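Local coordinates for ABC transporter (Caldanaerobius, PDB 4G68), which probably acts as the extracellular solute-binding protein of an ABC transporter, capturing xylan-derived sugars for uptake by a thermophilic bacterium, at residues A52-K55 with V56-I60; K344-S347 with D348-Y351. All blocks are in the same frame, centred on the assembly; numbering follows the deposited sequence.

Contact 1: residues A52-K55 with V56-I60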
loop_
_atom_site.group_PDB
_atom_site.type_symbol
_atom_site.label_atom_id
_atom_site.label_comp_id
_atom_site.label_asym_id
_atom_site.label_seq_id
_atom_site.Cartn_x
_atom_site.Cartn_y
_atom_site.Cartn_z
ATOM N N ALA C 52 7.421 -14.479 1.897
ATOM C CA ALA C 52 7.079 -14.097 0.503
ATOM C C ALA C 52 8.205 -14.454 -0.463
ATOM O O ALA C 52 7.947 -15.113 -1.475
ATOM C CB ALA C 52 6.720 -12.626 0.384
ATOM N N LYS C 53 9.440 -14.074 -0.105
ATOM C CA LYS C 53 10.626 -14.302 -0.953
ATOM C C LYS C 53 10.767 -15.780 -1.325
ATOM O O LYS C 53 11.019 -16.100 -2.488
ATOM C CB LYS C 53 11.902 -13.763 -0.292
ATOM C CG LYS C 53 13.177 -13.948 -1.115
ATOM C CD LYS C 53 14.399 -13.807 -0.200
ATOM C CE LYS C 53 15.708 -14.230 -0.869
ATOM N NZ LYS C 53 15.930 -13.358 -2.065
ATOM N N THR C 54 10.591 -16.660 -0.326
ATOM C CA THR C 54 10.631 -18.137 -0.501
ATOM C C THR C 54 9.440 -18.600 -1.337
ATOM O O THR C 54 9.585 -19.428 -2.244
ATOM C CB THR C 54 10.602 -18.874 0.873
ATOM O OG1 THR C 54 11.767 -18.518 1.647
ATOM C CG2 THR C 54 10.525 -20.417 0.723
ATOM N N LYS C 55 8.259 -18.061 -1.024
ATOM C CA LYS C 55 7.061 -18.392 -1.803
ATOM C C LYS C 55 7.108 -18.027 -3.292
ATOM O O LYS C 55 6.630 -18.804 -4.159
ATOM C CB LYS C 55 5.827 -17.797 -1.127
ATOM C CG LYS C 55 5.658 -18.349 0.278
ATOM C CD LYS C 55 5.163 -19.774 0.237
ATOM C CE LYS C 55 3.668 -19.737 0.124
ATOM N NZ LYS C 55 3.190 -21.111 -0.119
ATOM N N VAL C 56 7.684 -16.861 -3.568
ATOM C CA VAL C 56 7.727 -16.348 -4.934
ATOM C C VAL C 56 8.699 -17.198 -5.742
ATOM O O VAL C 56 8.383 -17.589 -6.882
ATOM C CB VAL C 56 8.113 -14.847 -4.984
ATOM C CG1 VAL C 56 8.273 -14.362 -6.429
ATOM C CG2 VAL C 56 7.009 -14.050 -4.326
ATOM N N LYS C 57 9.831 -17.527 -5.121
ATOM C CA LYS C 57 10.811 -18.436 -5.745
ATOM C C LYS C 57 10.173 -19.759 -6.154
ATOM O O LYS C 57 10.445 -20.277 -7.263
ATOM C CB LYS C 57 12.025 -18.696 -4.829
ATOM C CG LYS C 57 13.163 -19.443 -5.533
ATOM C CD LYS C 57 13.713 -18.586 -6.667
ATOM C CE LYS C 57 14.466 -19.357 -7.743
ATOM N NZ LYS C 57 15.254 -20.538 -7.268
ATOM N N GLU C 58 9.338 -20.299 -5.253
ATOM C CA GLU C 58 8.643 -21.564 -5.456
ATOM C C GLU C 58 7.690 -21.469 -6.654
ATOM O O GLU C 58 7.693 -22.331 -7.515
ATOM C CB GLU C 58 7.868 -21.974 -4.192
ATOM C CG GLU C 58 8.771 -22.274 -2.985
ATOM C CD GLU C 58 8.003 -22.681 -1.726
ATOM O OE1 GLU C 58 6.771 -22.456 -1.634
ATOM O OE2 GLU C 58 8.636 -23.237 -0.809
ATOM N N ILE C 59 6.870 -20.426 -6.679
ATOM C CA ILE C 59 6.008 -20.134 -7.800
ATOM C C ILE C 59 6.790 -20.116 -9.115
ATOM O O ILE C 59 6.389 -20.791 -10.062
ATOM C CB ILE C 59 5.268 -18.784 -7.648
ATOM C CG1 ILE C 59 4.275 -18.833 -6.490
ATOM C CG2 ILE C 59 4.513 -18.484 -8.934
ATOM C CD1 ILE C 59 3.785 -17.473 -6.040
ATOM N N ILE C 60 7.881 -19.354 -9.175
ATOM C CA ILE C 60 8.782 -19.351 -10.348
ATOM C C ILE C 60 9.231 -20.780 -10.669
ATOM O O ILE C 60 9.148 -21.207 -11.829
ATOM C CB ILE C 60 10.071 -18.493 -10.144
ATOM C CG1 ILE C 60 9.830 -17.037 -9.675
ATOM C CG2 ILE C 60 10.984 -18.565 -11.368
ATOM C CD1 ILE C 60 8.890 -16.174 -10.453
#
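Thr54 and Lys55 each meet Glu58 on the first turns of helix 52-66, the crossover helix of a beta-alpha-beta unit whose strands, 40-45 and 71-76, run parallel in the sheet of this periplasmic-binding-protein fold. The backbone bonds come first. Four successive i to i+4 hydrogen bonds join the two halves, with Val56, Lys57, Glu58 and Ile59 as donors. That from Val56 N to Ala52 O, at 2.7 Å, is the shortest, and that from Ile59 N to Lys55 O the straightest, with an N-H...O angle of 171°.

Charge acts more loosely. Lys55 bends at chi2 and chi3 (-74° and -85°), which swings its chain across that of Glu58 and leaves NZ 4.1 Å from Glu58 OE1, a distance beyond a salt bridge, at which the opposite charges probably still attract. Glu58 and Thr54 are exposed, and Lys55, only partly so, bridges the two sides: its base touches Met349 while its long chain carries the charge outward, where solvent can probably share it. The hydroxyl of Thr54 turns instead toward the preceding residues and bonds to Glu50 OE1.

Van der Waals packing divides the helix by face. Small Ala52 and branched Val56 are buried, Ala52 against Phe47 and Thr355, Val56 against Asn45 of strand 40-45 and Met349 of helix 332-353. Val56 CG2 also rests 3.2 Å from Ala52 O. On the outer face the methyl of Thr54 meets the carboxylate, CG2 lying 3.7 Å from Glu58 OE2, while the aliphatic part of Lys55 brings CD to 3.6 Å from Glu58 OE1.

Contact 2: residues K344-S347 with D348-Y351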
loop_
_atom_site.group_PDB
_atom_site.type_symbol
_atom_site.label_atom_id
_atom_site.label_comp_id
_atom_site.label_asym_id
_atom_site.label_seq_id
_atom_site.Cartn_x
_atom_site.Cartn_y
_atom_site.Cartn_z
ATOM N N LYS C 344 -2.002 -14.446 -10.924
ATOM C CA LYS C 344 -2.862 -15.364 -10.167
ATOM C C LYS C 344 -2.143 -15.994 -8.967
ATOM O O LYS C 344 -2.691 -16.035 -7.872
ATOM C CB LYS C 344 -3.464 -16.462 -11.083
ATOM C CG LYS C 344 -4.130 -17.618 -10.333
ATOM C CD LYS C 344 -5.408 -17.226 -9.575
ATOM C CE LYS C 344 -5.961 -18.381 -8.724
ATOM N NZ LYS C 344 -7.249 -17.988 -8.047
ATOM N N GLN C 345 -0.930 -16.502 -9.173
ATOM C CA GLN C 345 -0.170 -17.109 -8.065
ATOM C C GLN C 345 0.189 -16.150 -6.932
ATOM O O GLN C 345 0.148 -16.554 -5.765
ATOM C CB GLN C 345 1.087 -17.839 -8.562
ATOM C CG GLN C 345 0.796 -18.987 -9.547
ATOM C CD GLN C 345 -0.107 -20.062 -8.960
ATOM O OE1 GLN C 345 0.206 -20.682 -7.947
ATOM N NE2 GLN C 345 -1.241 -20.270 -9.589
ATOM N N LEU C 346 0.625 -14.938 -7.287
ATOM C CA LEU C 346 0.924 -13.894 -6.309
ATOM C C LEU C 346 -0.324 -13.524 -5.523
ATOM O O LEU C 346 -0.228 -13.361 -4.299
ATOM C CB LEU C 346 1.504 -12.641 -6.988
ATOM C CG LEU C 346 2.963 -12.711 -7.524
ATOM C CD1 LEU C 346 3.348 -11.361 -8.125
ATOM C CD2 LEU C 346 3.926 -13.023 -6.403
ATOM N N SER C 347 -1.471 -13.395 -6.230
ATOM C CA SER C 347 -2.757 -13.053 -5.585
ATOM C C SER C 347 -3.131 -14.116 -4.513
ATOM O O SER C 347 -3.516 -13.773 -3.380
ATOM C CB SER C 347 -3.856 -12.946 -6.641
ATOM O OG SER C 347 -5.142 -12.621 -6.044
ATOM N N ASP C 348 -3.053 -15.409 -4.879
ATOM C CA ASP C 348 -3.361 -16.499 -3.912
ATOM C C ASP C 348 -2.325 -16.554 -2.757
ATOM O O ASP C 348 -2.680 -16.776 -1.587
ATOM C CB ASP C 348 -3.291 -17.848 -4.607
ATOM C CG ASP C 348 -4.462 -18.132 -5.506
ATOM O OD1 ASP C 348 -5.354 -17.268 -5.684
ATOM O OD2 ASP C 348 -4.483 -19.312 -6.008
ATOM N N MET C 349 -1.049 -16.354 -3.090
ATOM C CA MET C 349 0.007 -16.291 -2.085
ATOM C C MET C 349 -0.356 -15.175 -1.078
ATOM O O MET C 349 -0.364 -15.417 0.114
ATOM C CB MET C 349 1.363 -15.963 -2.749
ATOM C CG MET C 349 2.513 -15.784 -1.755
ATOM S SD MET C 349 3.994 -14.998 -2.415
ATOM C CE MET C 349 3.553 -13.251 -2.383
ATOM N N ASP C 350 -0.668 -13.976 -1.590
ATOM C CA ASP C 350 -0.959 -12.751 -0.779
ATOM C C ASP C 350 -2.058 -13.048 0.225
ATOM O O ASP C 350 -1.940 -12.758 1.431
ATOM C CB ASP C 350 -1.483 -11.615 -1.696
ATOM C CG ASP C 350 -0.396 -10.758 -2.301
ATOM O OD1 ASP C 350 0.799 -10.919 -1.921
ATOM O OD2 ASP C 350 -0.757 -9.894 -3.184
ATOM N N TYR C 351 -3.139 -13.621 -0.298
ATOM C CA TYR C 351 -4.290 -14.057 0.504
ATOM C C TYR C 351 -3.910 -15.028 1.647
ATOM O O TYR C 351 -4.348 -14.838 2.805
ATOM C CB TYR C 351 -5.328 -14.698 -0.415
ATOM C CG TYR C 351 -6.680 -14.994 0.225
ATOM C CD1 TYR C 351 -7.278 -14.073 1.095
ATOM C CD2 TYR C 351 -7.360 -16.169 -0.065
ATOM C CE1 TYR C 351 -8.506 -14.326 1.682
ATOM C CE2 TYR C 351 -8.608 -16.439 0.503
ATOM C CZ TYR C 351 -9.172 -15.513 1.369
ATOM O OH TYR C 351 -10.398 -15.774 1.931
HETATM O O HOH W 1 -6.302 -14.604 -5.274
#
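Lys344 and Asp348, one turn apart on helix 332-353, form an i to i+4 salt bridge, with Lys344 NZ 3.1 Å from Asp348 OD1. The ammonium approaches the syn lone pair of OD1, on the side of the other oxygen. Lys344 gets there by leaving the backbone with CG opposite its own N (chi1 168°) and then bending once at chi2 (67°); its CE lies 3.2 Å from Asp348 OD2, so the aliphatic chain as well as the charge lies against the carboxylate.

The tightly packed part is the face turned to helix 52-66. Leu346 and Met349 lie side by side and point the same way, CD2 of Leu346 4.0 Å from CE of Met349, and both touch Val56. Leucine fills this face with branched bulk, and methionine with a pliant thioether. Polar Asp350 is also buried, but its OD1 is hydrogen-bonded to Thr355 OG1.

The looser side carries the ion pair and a water. Lys344 is only partly exposed, and its chain touches Trp360. The water donates to Asp348 OD1 at 2.9 Å; it also lies implausibly close to Ser347 OG, so a bond there is doubtful. The short serine side chain lets OG bond to Trp360 N. An asparagine in place of Asp348 would probably leave the ammonium of Lys344 without its charged mate in a largely buried setting.

Two partners thus grip one carboxylate oxygen: OD1 takes both the ammonium and the water. With a cation so close, Asp348 is likely to stay ionised despite its burial, and the salt bridge adds a side-chain link between the same two residues that the backbone bond from Asp348 N to Lys344 O joins.

How the contacts relate
From the N terminus the chain runs through strand 40-45 into helix 52-66, where contact 1 lies, and crosses over to strand 71-76. Much later, after strand 317-325, it enters helix 332-353, which holds contact 2. Each contact is local, a little over two turns of one helix, and closes no long loop; the two follow in series, neither nesting nor crossing. In space they meet, the centres of contact 1 and contact 2 lying about 11 Å apart. Ile59 CG2 packs 3.5 Å from Gln345 CB, and Lys55 CB lies 3.6 Å from Met349 SD. These side chains tie the early crossover helix to a helix from late in the sequence.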